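Local atomic coordinates of triosephosphate isomerase (Trichomonas vaginalis, PDB entry 4O4V), a protein that probably interconverts D-glyceraldehyde 3-phosphate and dihydroxyacetone phosphate, a step shared by glycolysis and gluconeogenesis, and works as a homodimer. Residues Val38-Pro43 with Lys56-Ser61; Val65-Asn70 with Leu108-Lys113; Gly86-Ile91 with Gly119-Tyr124; Gly156-Val161 with Asn203-Leu208. One frame throughout, in Å; residues are numbered along the deposited sequence. Where two conformers were deposited one is given.

Contact 1. Residues Val38-Pro43 with Lys56-Ser61; sequences VVVAAP and KDWKVS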
loop_
_atom_site.group_PDB
_atom_site.type_symbol
_atom_site.label_atom_id
_atom_site.label_comp_id
_atom_site.label_asym_id
_atom_site.label_seq_id
_atom_site.Cartn_x
_atom_site.Cartn_y
_atom_site.Cartn_z
ATOM N N VAL A 38 10.982 -21.119 -5.544
ATOM C CA VAL A 38 11.460 -19.806 -5.123
ATOM C C VAL A 38 10.502 -18.730 -5.546
ATOM O O VAL A 38 10.078 -18.671 -6.723
ATOM C CB VAL A 38 12.867 -19.513 -5.692
ATOM C CG1 VAL A 38 13.405 -18.183 -5.156
ATOM C CG2 VAL A 38 13.836 -20.663 -5.395
ATOM N N VAL A 39 10.167 -17.862 -4.606
ATOM C CA VAL A 39 9.263 -16.748 -4.835
ATOM C C VAL A 39 9.975 -15.494 -4.325
ATOM O O VAL A 39 10.646 -15.547 -3.283
ATOM C CB VAL A 39 7.950 -17.033 -4.114
ATOM C CG1 VAL A 39 7.006 -15.851 -4.115
ATOM C CG2 VAL A 39 7.240 -18.229 -4.723
ATOM N N VAL A 40 9.836 -14.376 -5.024
ATOM C CA VAL A 40 10.463 -13.110 -4.658
ATOM C C VAL A 40 9.374 -12.065 -4.522
ATOM O O VAL A 40 8.648 -11.801 -5.493
ATOM C CB VAL A 40 11.480 -12.666 -5.699
ATOM C CG1 VAL A 40 12.115 -11.346 -5.269
ATOM C CG2 VAL A 40 12.564 -13.762 -5.901
ATOM N N ALA A 41 9.262 -11.485 -3.324
ATOM C CA ALA A 41 8.249 -10.465 -3.014
ATOM C C ALA A 41 8.888 -9.088 -2.960
ATOM O O ALA A 41 9.939 -8.910 -2.319
ATOM C CB ALA A 41 7.571 -10.772 -1.698
ATOM N N ALA A 42 8.268 -8.108 -3.615
ATOM C CA ALA A 42 8.834 -6.764 -3.750
ATOM C C ALA A 42 7.750 -5.719 -3.562
ATOM O O ALA A 42 6.556 -6.022 -3.675
ATOM C CB ALA A 42 9.477 -6.623 -5.104
ATOM N N PRO A 43 8.145 -4.458 -3.358
ATOM C CA PRO A 43 7.158 -3.365 -3.281
ATOM C C PRO A 43 6.301 -3.277 -4.530
ATOM O O PRO A 43 6.762 -3.540 -5.646
ATOM C CB PRO A 43 8.037 -2.116 -3.132
ATOM C CG PRO A 43 9.266 -2.623 -2.448
ATOM C CD PRO A 43 9.501 -3.986 -3.011
ATOM N N LYS A 56 12.227 -16.871 -15.207
ATOM C CA LYS A 56 10.872 -17.401 -15.266
ATOM C C LYS A 56 10.684 -18.716 -14.524
ATOM O O LYS A 56 9.540 -19.163 -14.370
ATOM C CB LYS A 56 10.440 -17.576 -16.730
ATOM N N ASP A 57 11.772 -19.334 -14.076
ATOM C CA ASP A 57 11.650 -20.494 -13.207
ATOM C C ASP A 57 11.333 -20.136 -11.741
ATOM O O ASP A 57 11.088 -21.028 -10.939
ATOM C CB ASP A 57 12.891 -21.399 -13.295
ATOM C CG ASP A 57 14.197 -20.717 -12.920
ATOM O OD1 ASP A 57 14.354 -19.503 -13.136
ATOM O OD2 ASP A 57 15.103 -21.401 -12.410
ATOM N N TRP A 58 11.388 -18.860 -11.396
ATOM C CA TRP A 58 10.945 -18.355 -10.100
ATOM C C TRP A 58 9.668 -17.572 -10.312
ATOM O O TRP A 58 9.297 -17.247 -11.453
ATOM C CB TRP A 58 12.019 -17.469 -9.515
ATOM C CG TRP A 58 13.307 -18.142 -9.154
ATOM C CD1 TRP A 58 13.667 -19.446 -9.373
ATOM C CD2 TRP A 58 14.398 -17.547 -8.451
ATOM N NE1 TRP A 58 14.929 -19.674 -8.863
ATOM C CE2 TRP A 58 15.401 -18.520 -8.282
ATOM C CE3 TRP A 58 14.611 -16.269 -7.951
ATOM C CZ2 TRP A 58 16.603 -18.236 -7.645
ATOM C CZ3 TRP A 58 15.791 -15.986 -7.317
ATOM C CH2 TRP A 58 16.775 -16.951 -7.163
ATOM N N LYS A 59 8.973 -17.251 -9.241
ATOM C CA LYS A 59 7.735 -16.474 -9.323
ATOM C C LYS A 59 7.801 -15.226 -8.471
ATOM O O LYS A 59 8.494 -15.175 -7.452
ATOM C CB LYS A 59 6.543 -17.336 -8.902
ATOM C CG LYS A 59 6.219 -18.466 -9.864
ATOM C CD LYS A 59 5.702 -17.981 -11.169
ATOM C CE LYS A 59 5.262 -19.174 -12.033
ATOM N NZ LYS A 59 4.757 -18.753 -13.359
ATOM N N VAL A 60 7.061 -14.218 -8.891
ATOM C CA VAL A 60 6.952 -12.941 -8.201
ATOM C C VAL A 60 5.782 -12.963 -7.226
ATOM O O VAL A 60 4.741 -13.587 -7.477
ATOM C CB VAL A 60 6.786 -11.841 -9.269
ATOM C CG1 VAL A 60 6.611 -10.475 -8.644
ATOM C CG2 VAL A 60 7.995 -11.791 -10.174
ATOM N N SER A 61 5.922 -12.234 -6.123
ATOM C CA SER A 61 4.876 -12.071 -5.132
ATOM C C SER A 61 4.699 -10.628 -4.720
ATOM O O SER A 61 5.656 -9.865 -4.599
ATOM C CB SER A 61 5.259 -12.863 -3.870
ATOM O OG SER A 61 4.270 -12.823 -2.861
HETATM O O HOH W 1 11.137 -22.032 -8.357
#

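Contact 2. Residues Val65-Asn70 with Leu108-Lys113; sequences VFTKPN and LAAKAK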
loop_
_atom_site.group_PDB
_atom_site.type_symbol
_atom_site.label_atom_id
_atom_site.label_comp_id
_atom_site.label_asym_id
_atom_site.label_seq_id
_atom_site.Cartn_x
_atom_site.Cartn_y
_atom_site.Cartn_z
ATOM N N VAL A 65 -2.183 -7.400 -0.114
ATOM C CA VAL A 65 -3.281 -7.054 -1.029
ATOM C C VAL A 65 -4.438 -6.572 -0.181
ATOM O O VAL A 65 -4.506 -6.843 1.025
ATOM C CB VAL A 65 -3.762 -8.248 -1.890
ATOM C CG1 VAL A 65 -2.682 -8.809 -2.746
ATOM C CG2 VAL A 65 -4.361 -9.354 -1.057
ATOM N N PHE A 66 -5.381 -5.861 -0.784
ATOM C CA PHE A 66 -6.591 -5.459 -0.077
ATOM C C PHE A 66 -7.670 -6.563 -0.161
ATOM O O PHE A 66 -7.440 -7.620 -0.709
ATOM C CB PHE A 66 -7.061 -4.093 -0.630
ATOM C CG PHE A 66 -8.119 -3.428 0.189
ATOM C CD1 PHE A 66 -7.922 -3.102 1.518
ATOM C CD2 PHE A 66 -9.352 -3.112 -0.381
ATOM C CE1 PHE A 66 -8.905 -2.493 2.250
ATOM C CE2 PHE A 66 -10.325 -2.512 0.360
ATOM C CZ PHE A 66 -10.124 -2.208 1.656
ATOM N N THR A 67 -8.837 -6.324 0.439
ATOM C CA THR A 67 -9.912 -7.319 0.556
ATOM C C THR A 67 -10.947 -7.284 -0.562
ATOM O O THR A 67 -11.826 -8.140 -0.605
ATOM C CB THR A 67 -10.677 -7.077 1.840
ATOM O OG1 THR A 67 -11.002 -5.690 1.875
ATOM C CG2 THR A 67 -9.873 -7.482 3.084
ATOM N N LYS A 68 -10.876 -6.302 -1.443
ATOM C CA LYS A 68 -11.889 -6.069 -2.467
ATOM C C LYS A 68 -11.258 -6.022 -3.853
ATOM O O LYS A 68 -10.059 -5.761 -3.958
ATOM C CB LYS A 68 -12.572 -4.722 -2.178
ATOM C CG LYS A 68 -13.236 -4.623 -0.805
ATOM C CD LYS A 68 -14.446 -5.518 -0.651
ATOM C CE LYS A 68 -15.129 -5.248 0.689
ATOM N NZ LYS A 68 -16.344 -6.073 0.895
ATOM N N PRO A 69 -12.045 -6.182 -4.927
ATOM C CA PRO A 69 -11.454 -6.176 -6.281
ATOM C C PRO A 69 -10.973 -4.819 -6.771
ATOM O O PRO A 69 -10.053 -4.747 -7.581
ATOM C CB PRO A 69 -12.586 -6.691 -7.176
ATOM C CG PRO A 69 -13.807 -6.403 -6.401
ATOM C CD PRO A 69 -13.456 -6.584 -4.947
ATOM N N ASN A 70 -11.615 -3.754 -6.292
ATOM C CA ASN A 70 -11.431 -2.388 -6.754
ATOM C C ASN A 70 -12.380 -1.535 -5.976
ATOM O O ASN A 70 -13.274 -2.065 -5.299
ATOM C CB ASN A 70 -11.706 -2.221 -8.274
ATOM C CG ASN A 70 -13.122 -2.448 -8.659
ATOM O OD1 ASN A 70 -13.633 -3.547 -8.535
ATOM N ND2 ASN A 70 -13.767 -1.420 -9.164
ATOM N N LEU A 108 -7.329 -10.012 7.956
ATOM C CA LEU A 108 -6.433 -10.954 7.297
ATOM C C LEU A 108 -7.170 -12.183 6.774
ATOM O O LEU A 108 -6.868 -12.676 5.685
ATOM C CB LEU A 108 -5.302 -11.356 8.239
ATOM C CG LEU A 108 -4.362 -10.201 8.577
ATOM C CD1 LEU A 108 -3.431 -10.582 9.730
ATOM C CD2 LEU A 108 -3.574 -9.765 7.392
ATOM N N ALA A 109 -8.120 -12.704 7.537
ATOM C CA ALA A 109 -8.926 -13.816 7.065
ATOM C C ALA A 109 -9.708 -13.407 5.813
ATOM O O ALA A 109 -9.796 -14.209 4.869
ATOM C CB ALA A 109 -9.844 -14.289 8.181
ATOM N N ALA A 110 -10.244 -12.190 5.785
ATOM C CA ALA A 110 -10.972 -11.726 4.626
ATOM C C ALA A 110 -10.022 -11.639 3.429
ATOM O O ALA A 110 -10.399 -11.984 2.306
ATOM C CB ALA A 110 -11.630 -10.391 4.909
ATOM N N LYS A 111 -8.789 -11.175 3.626
ATOM C CA LYS A 111 -7.797 -11.123 2.543
ATOM C C LYS A 111 -7.453 -12.512 2.026
ATOM O O LYS A 111 -7.363 -12.737 0.801
ATOM C CB LYS A 111 -6.514 -10.440 3.017
ATOM C CG LYS A 111 -6.653 -8.972 3.278
ATOM C CD LYS A 111 -5.345 -8.328 3.711
ATOM C CE LYS A 111 -5.557 -6.840 3.947
ATOM N NZ LYS A 111 -4.270 -6.118 4.031
ATOM N N ALA A 112 -7.265 -13.463 2.925
ATOM C CA ALA A 112 -6.906 -14.810 2.505
ATOM C C ALA A 112 -8.024 -15.434 1.666
ATOM O O ALA A 112 -7.755 -16.017 0.617
ATOM C CB ALA A 112 -6.629 -15.691 3.721
ATOM N N LYS A 113 -9.269 -15.300 2.120
ATOM C CA LYS A 113 -10.394 -15.841 1.380
ATOM C C LYS A 113 -10.481 -15.184 0.004
ATOM O O LYS A 113 -10.648 -15.879 -1.011
ATOM C CB LYS A 113 -11.676 -15.613 2.157
ATOM C CG LYS A 113 -12.941 -16.145 1.475
ATOM C CD LYS A 113 -14.183 -15.983 2.357
ATOM C CE LYS A 113 -15.464 -16.563 1.739
ATOM N NZ LYS A 113 -15.892 -15.812 0.559
#

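Contact 3. Residues Gly86-Ile91 with Gly119-Tyr124; sequences GIEWTI and GMKIIY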
loop_
_atom_site.group_PDB
_atom_site.type_symbol
_atom_site.label_atom_id
_atom_site.label_comp_id
_atom_site.label_asym_id
_atom_site.label_seq_id
_atom_site.Cartn_x
_atom_site.Cartn_y
_atom_site.Cartn_z
ATOM N N GLY A 86 0.262 -10.948 -14.409
ATOM C CA GLY A 86 0.672 -12.348 -14.379
ATOM C C GLY A 86 1.251 -12.808 -13.063
ATOM O O GLY A 86 1.806 -13.917 -12.979
ATOM N N ILE A 87 1.104 -12.012 -12.015
ATOM C CA ILE A 87 1.647 -12.316 -10.679
ATOM C C ILE A 87 0.636 -13.126 -9.902
ATOM O O ILE A 87 -0.537 -12.780 -9.879
ATOM C CB ILE A 87 1.990 -11.010 -9.956
ATOM C CG1 ILE A 87 3.089 -10.268 -10.722
ATOM C CG2 ILE A 87 2.388 -11.289 -8.513
ATOM C CD1 ILE A 87 3.260 -8.838 -10.316
ATOM N N GLU A 88 1.091 -14.203 -9.270
ATOM C CA GLU A 88 0.226 -15.207 -8.682
ATOM C C GLU A 88 0.269 -15.329 -7.165
ATOM O O GLU A 88 -0.491 -16.134 -6.620
ATOM C CB GLU A 88 0.600 -16.621 -9.267
ATOM C CG GLU A 88 1.024 -16.695 -10.781
ATOM C CD GLU A 88 1.735 -18.019 -11.176
ATOM O OE1 GLU A 88 1.714 -18.992 -10.375
ATOM O OE2 GLU A 88 2.323 -18.062 -12.296
ATOM N N TRP A 89 1.195 -14.646 -6.499
ATOM C CA TRP A 89 1.465 -14.814 -5.073
ATOM C C TRP A 89 1.283 -13.500 -4.345
ATOM O O TRP A 89 1.549 -12.426 -4.866
ATOM C CB TRP A 89 2.908 -15.250 -4.858
ATOM C CG TRP A 89 3.196 -16.705 -5.092
ATOM C CD1 TRP A 89 3.680 -17.259 -6.241
ATOM C CD2 TRP A 89 3.027 -17.781 -4.166
ATOM N NE1 TRP A 89 3.834 -18.608 -6.077
ATOM C CE2 TRP A 89 3.420 -18.956 -4.821
ATOM C CE3 TRP A 89 2.567 -17.865 -2.849
ATOM C CZ2 TRP A 89 3.367 -20.203 -4.215
ATOM C CZ3 TRP A 89 2.504 -19.102 -2.236
ATOM C CH2 TRP A 89 2.917 -20.253 -2.914
ATOM N N THR A 90 0.907 -13.620 -3.069
ATOM C CA THR A 90 1.041 -12.522 -2.114
ATOM C C THR A 90 1.397 -13.048 -0.737
ATOM O O THR A 90 0.962 -14.136 -0.332
ATOM C CB THR A 90 -0.235 -11.646 -2.015
ATOM O OG1 THR A 90 0.047 -10.459 -1.250
ATOM C CG2 THR A 90 -1.415 -12.385 -1.461
ATOM N N ILE A 91 2.155 -12.252 0.003
ATOM C CA ILE A 91 2.282 -12.395 1.461
ATOM C C ILE A 91 1.066 -11.790 2.124
ATOM O O ILE A 91 0.552 -10.770 1.648
ATOM C CB ILE A 91 3.576 -11.714 1.962
ATOM C CG1 ILE A 91 4.810 -12.303 1.261
ATOM C CG2 ILE A 91 3.736 -11.803 3.479
ATOM C CD1 ILE A 91 6.101 -11.557 1.537
ATOM N N GLY A 119 -7.847 -16.827 -7.296
ATOM C CA GLY A 119 -6.773 -17.524 -7.984
ATOM C C GLY A 119 -5.348 -17.174 -7.586
ATOM O O GLY A 119 -4.426 -17.519 -8.312
ATOM N N MET A 120 -5.169 -16.480 -6.460
ATOM C CA MET A 120 -3.866 -16.256 -5.856
ATOM C C MET A 120 -3.446 -17.436 -5.038
ATOM O O MET A 120 -4.240 -18.257 -4.584
ATOM C CB MET A 120 -3.899 -15.072 -4.918
ATOM C CG MET A 120 -4.293 -13.811 -5.597
ATOM S SD MET A 120 -3.123 -13.238 -6.835
ATOM C CE MET A 120 -1.663 -12.799 -5.903
ATOM N N LYS A 121 -2.154 -17.456 -4.802
ATOM C CA LYS A 121 -1.540 -18.263 -3.772
ATOM C C LYS A 121 -1.026 -17.352 -2.682
ATOM O O LYS A 121 -0.646 -16.206 -2.972
ATOM C CB LYS A 121 -0.384 -19.066 -4.364
ATOM C CG LYS A 121 -0.799 -19.980 -5.512
ATOM C CD LYS A 121 0.403 -20.708 -6.114
ATOM C CE LYS A 121 -0.003 -21.660 -7.250
ATOM N NZ LYS A 121 1.131 -22.546 -7.592
ATOM N N ILE A 122 -1.016 -17.826 -1.432
ATOM C CA ILE A 122 -0.704 -16.981 -0.310
ATOM C C ILE A 122 0.388 -17.541 0.568
ATOM O O ILE A 122 0.476 -18.772 0.764
ATOM C CB ILE A 122 -1.951 -16.653 0.559
ATOM C CG1 ILE A 122 -2.516 -17.860 1.302
ATOM C CG2 ILE A 122 -3.033 -15.989 -0.294
ATOM C CD1 ILE A 122 -3.686 -17.547 2.251
ATOM N N ILE A 123 1.190 -16.645 1.131
ATOM C CA ILE A 123 2.120 -16.951 2.201
ATOM C C ILE A 123 1.559 -16.253 3.428
ATOM O O ILE A 123 1.657 -15.014 3.559
ATOM C CB ILE A 123 3.543 -16.477 1.912
ATOM C CG1 ILE A 123 4.099 -17.083 0.620
ATOM C CG2 ILE A 123 4.460 -16.773 3.100
ATOM C CD1 ILE A 123 5.309 -16.354 0.082
ATOM N N TYR A 124 0.910 -17.011 4.297
ATOM C CA TYR A 124 0.169 -16.459 5.443
ATOM C C TYR A 124 1.051 -16.530 6.686
ATOM O O TYR A 124 1.506 -17.630 7.053
ATOM C CB TYR A 124 -1.127 -17.236 5.653
ATOM C CG TYR A 124 -2.107 -16.554 6.574
ATOM C CD1 TYR A 124 -2.051 -16.731 7.931
ATOM C CD2 TYR A 124 -3.087 -15.713 6.063
ATOM C CE1 TYR A 124 -2.996 -16.105 8.783
ATOM C CE2 TYR A 124 -4.006 -15.111 6.885
ATOM C CZ TYR A 124 -3.954 -15.296 8.230
ATOM O OH TYR A 124 -4.925 -14.681 8.999
HETATM O O HOH W 2 3.198 -20.991 -8.856
#

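Contact 4. Residues Gly156-Val161 with Asn203-Leu208; sequences GKWDDV and NKVRIL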
loop_
_atom_site.group_PDB
_atom_site.type_symbol
_atom_site.label_atom_id
_atom_site.label_comp_id
_atom_site.label_asym_id
_atom_site.label_seq_id
_atom_site.Cartn_x
_atom_site.Cartn_y
_atom_site.Cartn_z
ATOM N N GLY A 156 -10.941 -26.766 -1.435
ATOM C CA GLY A 156 -10.057 -27.078 -2.545
ATOM C C GLY A 156 -8.832 -26.198 -2.720
ATOM O O GLY A 156 -8.120 -26.371 -3.708
ATOM N N LYS A 157 -8.580 -25.267 -1.799
ATOM C CA LYS A 157 -7.522 -24.285 -1.984
ATOM C C LYS A 157 -6.289 -24.491 -1.116
ATOM O O LYS A 157 -5.376 -23.666 -1.171
ATOM C CB LYS A 157 -8.086 -22.879 -1.756
ATOM C CG LYS A 157 -9.014 -22.383 -2.835
ATOM C CD LYS A 157 -8.281 -22.161 -4.120
ATOM C CE LYS A 157 -9.164 -21.513 -5.157
ATOM N NZ LYS A 157 -8.354 -21.074 -6.315
ATOM N N TRP A 158 -6.200 -25.601 -0.371
ATOM C CA TRP A 158 -5.033 -25.766 0.493
ATOM C C TRP A 158 -3.723 -25.970 -0.268
ATOM O O TRP A 158 -2.658 -25.711 0.272
ATOM C CB TRP A 158 -5.239 -26.882 1.511
ATOM C CG TRP A 158 -6.085 -26.452 2.692
ATOM C CD1 TRP A 158 -7.430 -26.692 2.872
ATOM C CD2 TRP A 158 -5.637 -25.751 3.837
ATOM N NE1 TRP A 158 -7.827 -26.147 4.078
ATOM C CE2 TRP A 158 -6.750 -25.576 4.688
ATOM C CE3 TRP A 158 -4.402 -25.257 4.238
ATOM C CZ2 TRP A 158 -6.654 -24.928 5.903
ATOM C CZ3 TRP A 158 -4.307 -24.620 5.435
ATOM C CH2 TRP A 158 -5.437 -24.474 6.276
ATOM N N ASP A 159 -3.794 -26.410 -1.513
ATOM C CA ASP A 159 -2.620 -26.504 -2.373
ATOM C C ASP A 159 -1.982 -25.152 -2.623
ATOM O O ASP A 159 -0.812 -25.100 -2.980
ATOM C CB ASP A 159 -2.951 -27.126 -3.754
ATOM C CG ASP A 159 -3.294 -28.590 -3.701
ATOM O OD1 ASP A 159 -2.843 -29.311 -2.800
ATOM O OD2 ASP A 159 -4.005 -29.029 -4.625
ATOM N N ASP A 160 -2.726 -24.071 -2.391
ATOM C CA ASP A 160 -2.301 -22.701 -2.675
ATOM C C ASP A 160 -1.982 -21.899 -1.420
ATOM O O ASP A 160 -1.866 -20.679 -1.494
ATOM C CB ASP A 160 -3.398 -22.046 -3.502
ATOM C CG ASP A 160 -3.474 -22.595 -4.912
ATOM O OD1 ASP A 160 -2.586 -23.346 -5.360
ATOM O OD2 ASP A 160 -4.456 -22.251 -5.585
ATOM N N VAL A 161 -1.791 -22.581 -0.296
ATOM C CA VAL A 161 -1.463 -21.975 0.974
ATOM C C VAL A 161 -0.101 -22.429 1.459
ATOM O O VAL A 161 0.169 -23.630 1.510
ATOM C CB VAL A 161 -2.519 -22.327 2.045
ATOM C CG1 VAL A 161 -2.166 -21.792 3.426
ATOM C CG2 VAL A 161 -3.883 -21.823 1.627
ATOM N N ASN A 203 0.078 -32.849 5.824
ATOM C CA ASN A 203 1.247 -33.431 5.187
ATOM C C ASN A 203 1.671 -32.722 3.912
ATOM O O ASN A 203 2.801 -32.950 3.454
ATOM C CB ASN A 203 1.037 -34.925 4.895
ATOM C CG ASN A 203 1.264 -35.767 6.119
ATOM O OD1 ASN A 203 2.114 -35.442 6.939
ATOM N ND2 ASN A 203 0.469 -36.807 6.299
ATOM N N LYS A 204 0.796 -31.922 3.330
ATOM C CA LYS A 204 1.145 -31.232 2.079
ATOM C C LYS A 204 1.475 -29.761 2.253
ATOM O O LYS A 204 2.175 -29.186 1.411
ATOM C CB LYS A 204 0.073 -31.428 0.997
ATOM C CG LYS A 204 -1.185 -30.705 1.197
ATOM C CD LYS A 204 -2.174 -31.068 0.061
ATOM C CE LYS A 204 -3.480 -30.284 0.111
ATOM N NZ LYS A 204 -4.412 -30.771 -0.967
ATOM N N VAL A 205 0.981 -29.112 3.294
ATOM C CA VAL A 205 1.226 -27.661 3.453
ATOM C C VAL A 205 2.669 -27.394 3.863
ATOM O O VAL A 205 3.176 -27.941 4.853
ATOM C CB VAL A 205 0.228 -27.058 4.476
ATOM C CG1 VAL A 205 0.546 -25.598 4.799
ATOM C CG2 VAL A 205 -1.171 -27.138 3.928
ATOM N N ARG A 206 3.329 -26.518 3.105
ATOM C CA ARG A 206 4.651 -26.054 3.491
ATOM C C ARG A 206 4.521 -25.031 4.614
ATOM O O ARG A 206 3.751 -24.064 4.542
ATOM C CB ARG A 206 5.405 -25.438 2.310
ATOM C CG ARG A 206 6.059 -26.433 1.356
ATOM C CD ARG A 206 5.113 -27.078 0.373
ATOM N NE ARG A 206 4.441 -26.118 -0.517
ATOM C CZ ARG A 206 4.984 -25.586 -1.608
ATOM N NH1 ARG A 206 6.214 -25.913 -2.001
ATOM N NH2 ARG A 206 4.261 -24.766 -2.362
ATOM N N ILE A 207 5.333 -25.276 5.636
ATOM C CA ILE A 207 5.455 -24.412 6.805
ATOM C C ILE A 207 6.882 -23.885 6.838
ATOM O O ILE A 207 7.850 -24.650 6.867
ATOM C CB ILE A 207 5.079 -25.130 8.104
ATOM C CG1 ILE A 207 3.663 -25.710 7.987
ATOM C CG2 ILE A 207 5.175 -24.150 9.296
ATOM C CD1 ILE A 207 3.280 -26.633 9.129
ATOM N N LEU A 208 7.021 -22.567 6.790
ATOM C CA LEU A 208 8.304 -21.900 6.663
ATOM C C LEU A 208 8.740 -21.295 7.967
ATOM O O LEU A 208 7.927 -20.864 8.786
ATOM C CB LEU A 208 8.242 -20.736 5.663
ATOM C CG LEU A 208 7.487 -20.980 4.363
ATOM C CD1 LEU A 208 7.529 -19.708 3.524
ATOM C CD2 LEU A 208 8.060 -22.179 3.613
HETATM O O HOH W 3 -0.197 -27.163 0.240
HETATM O O HOH W 4 1.517 -23.796 -2.164
HETATM O O HOH W 5 1.906 -25.500 0.719
#

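Contact 1. Residues Val38-Pro43 with Lys56-Ser61
The indole of Trp58 carries Val38 on one face: methyl CG1 sits over the six-membered ring, 3.6 Å from its centroid and 14° off the ring normal, a CH-pi contact. Val40 reaches the same ring obliquely, its CG2 3.8 Å from Trp58 CE3. Phe241 and Ile242 of helix 240-246 also touch the indole, and Arg55 makes a cation-pi contact with it, so the broad indole packs between Val38 at the barrel wall and helix 240-246.

The backbones beneath are neighbouring parallel strands of the TIM barrel, the two ends of the beta-alpha-beta unit whose crossover contains helix 47-53. Hydrogen bonds run alternately from one strand to the other: Lys59 N to Val38 O, Val40 N to Lys59 O, Ser61 N to Val40 O and Ala42 N to Ser61 O. The third is the shortest, yet its donor stands 42° out of the carbonyl plane of Val40.

Val39, Ala41 and Ser61 share the opposite face from Val40 and Val60. Small side chains suit this closely filled side, where Ala41 CB lies 3.8 Å from Ser61 CB. Lys59 starts on this face too, but its long chain leads away to a salt bridge with Glu88. With CG1 of Val39 anti to its backbone N (chi1 172°), that methyl presses against Ser61 CB at 3.5 Å, closer than usual van der Waals contact.

Contact 2. Residues Val65-Asn70 with Leu108-Lys113
Apolar contact between Thr67 and the helix is made by a single methyl. Thr67 CG2 lies 3.6 Å from Lys111 CG and 3.9 Å from Ala110 CB, resting on two consecutive helical residues. The CB of Ala110 is directed toward the loop, where it meets this methyl; the nearest CA atoms of the two segments are those of Thr67 and Lys111, 4.8 Å apart. The other branch of the threonine turns to its own segment: at chi1 50° OG1 stands between the backbone N and the carbonyl carbon, placing it 3.5 Å above the ring plane of Phe66, over the centre.

These residues join the loop that follows strand 59-62 of the TIM barrel to helix 105-117 on its outside. Farther along the same loop, Asn70 hydrogen-bonds to Asn13 of the second subunit.

Polar contact depends on Lys111. Beyond CG its chain is fully extended (chi2 -178°), running past the Val65 carbonyl with CD 3.2 Å from Val65 O. The ammonium group gives that oxygen a weak hydrogen bond, NZ to O 3.1 Å. NZ also donates to Asn64 OD1 and forms a salt bridge with Glu103, whose carboxylate would probably offset the charge of this buried lysine.

Contact 3. Residues Gly86-Ile91 with Gly119-Tyr124
Two adjacent parallel strands of the TIM barrel, 89-92 and 121-126, meet here, with Trp89 paired to Lys121, Thr90 to Ile122 and Ile91 to Ile123. The hydrogen bonds Lys121 N to Glu88 O, Thr90 N to Lys121 O and Ile123 N to Thr90 O join them. Gly119 precedes the second strand as the C-prime residue of the Schellman motif ending helix 105-117; its positive phi (86°) favours glycine.

On the face bearing Trp89, the aliphatic part of Lys121 lies across the indole. Lys121 CB is 3.5 Å from the centroid of the six-membered ring and 9° off its normal, a CH-pi contact, while CD lies 3.6 Å from Trp89 CZ2. A long lysine chain can thus cover an aromatic ring and still carry its ammonium group beyond it. Ile123 CG1 meets Trp89 CZ3 obliquely at 3.8 Å, and Ile122 O lies at the ring edge near its plane.

Glu88 OE1 and Lys121 NZ remain 4.6 Å apart, beyond a salt bridge; OE2 has its own in Lys59. One water spans the gap, donating to Glu88 OE1 and accepting from Lys121 NZ, each at 2.9 Å.

Contact 4. Residues Gly156-Val161 with Asn203-Leu208
Where the 3-10 turn 158-159 leads into strand 161-165, Asp159 forms a salt bridge with Lys204, just ahead of strand 207-209. Lys204 NZ is 2.8 Å from Asp159 OD1 and meets it from above the carboxylate plane, 46° out of it, with the two side chains crossing at about a right angle. A chi1 of 72° tucks Lys204 CG over its own backbone, and the extended chain beyond carries the ammonium group to the aspartate. Both residues are exposed, as suits a charged pair. On the way Lys204 CE passes 4.1 Å from Trp158 CB.

Deeper in, Val205 makes the apolar part of the contact. Its CG2 approaches the indole of Trp158 obliquely, 3.8 Å from CE3, and its CG1 lies 3.9 Å from Val161 O. The indole also packs on Leu193 of helix 179-197. This is the point where two neighbouring strands of the TIM barrel, 161-165 and 207-209, are entered, and their backbones are still too far apart to pair: the CA atoms of Val161 and Val205 are 6.8 Å apart.

Water fills the polar part of this gap. One molecule donates to Val161 O at 2.7 Å and accepts from both Arg206 N and NE; another accepts from Arg206 NH2 and donates to Asp159 O. Both waters lie at the guanidinium edge, in its plane, using the directed N-H groups that make arginine apt here. Arg206 NH1 has other partners, a salt bridge to Glu37 and a hydrogen bond to Thr3 O.

In the fold
From the N terminus, contact 1 comes first and closes the short loop through helix 47-53. Contact 2 opens just after it, bringing the long loop beyond strand 59-62 to helix 105-117. Contact 3 opens before contact 2 has closed, so these two cross: in sequence, residues 108-113 fall between the two strands that contact 3 pairs. Contact 4 closes last, bringing together the starts of strands 161-165 and 207-209. Contacts 1, 3 and 4 follow one another around the barrel wall. The Lys59-Glu88 salt bridge links the first two, and a probable hydrogen bond from Ile122 N to Asp160 O the last two. Contact 2 lies outside this wall, where Ala112 packs on Ile122.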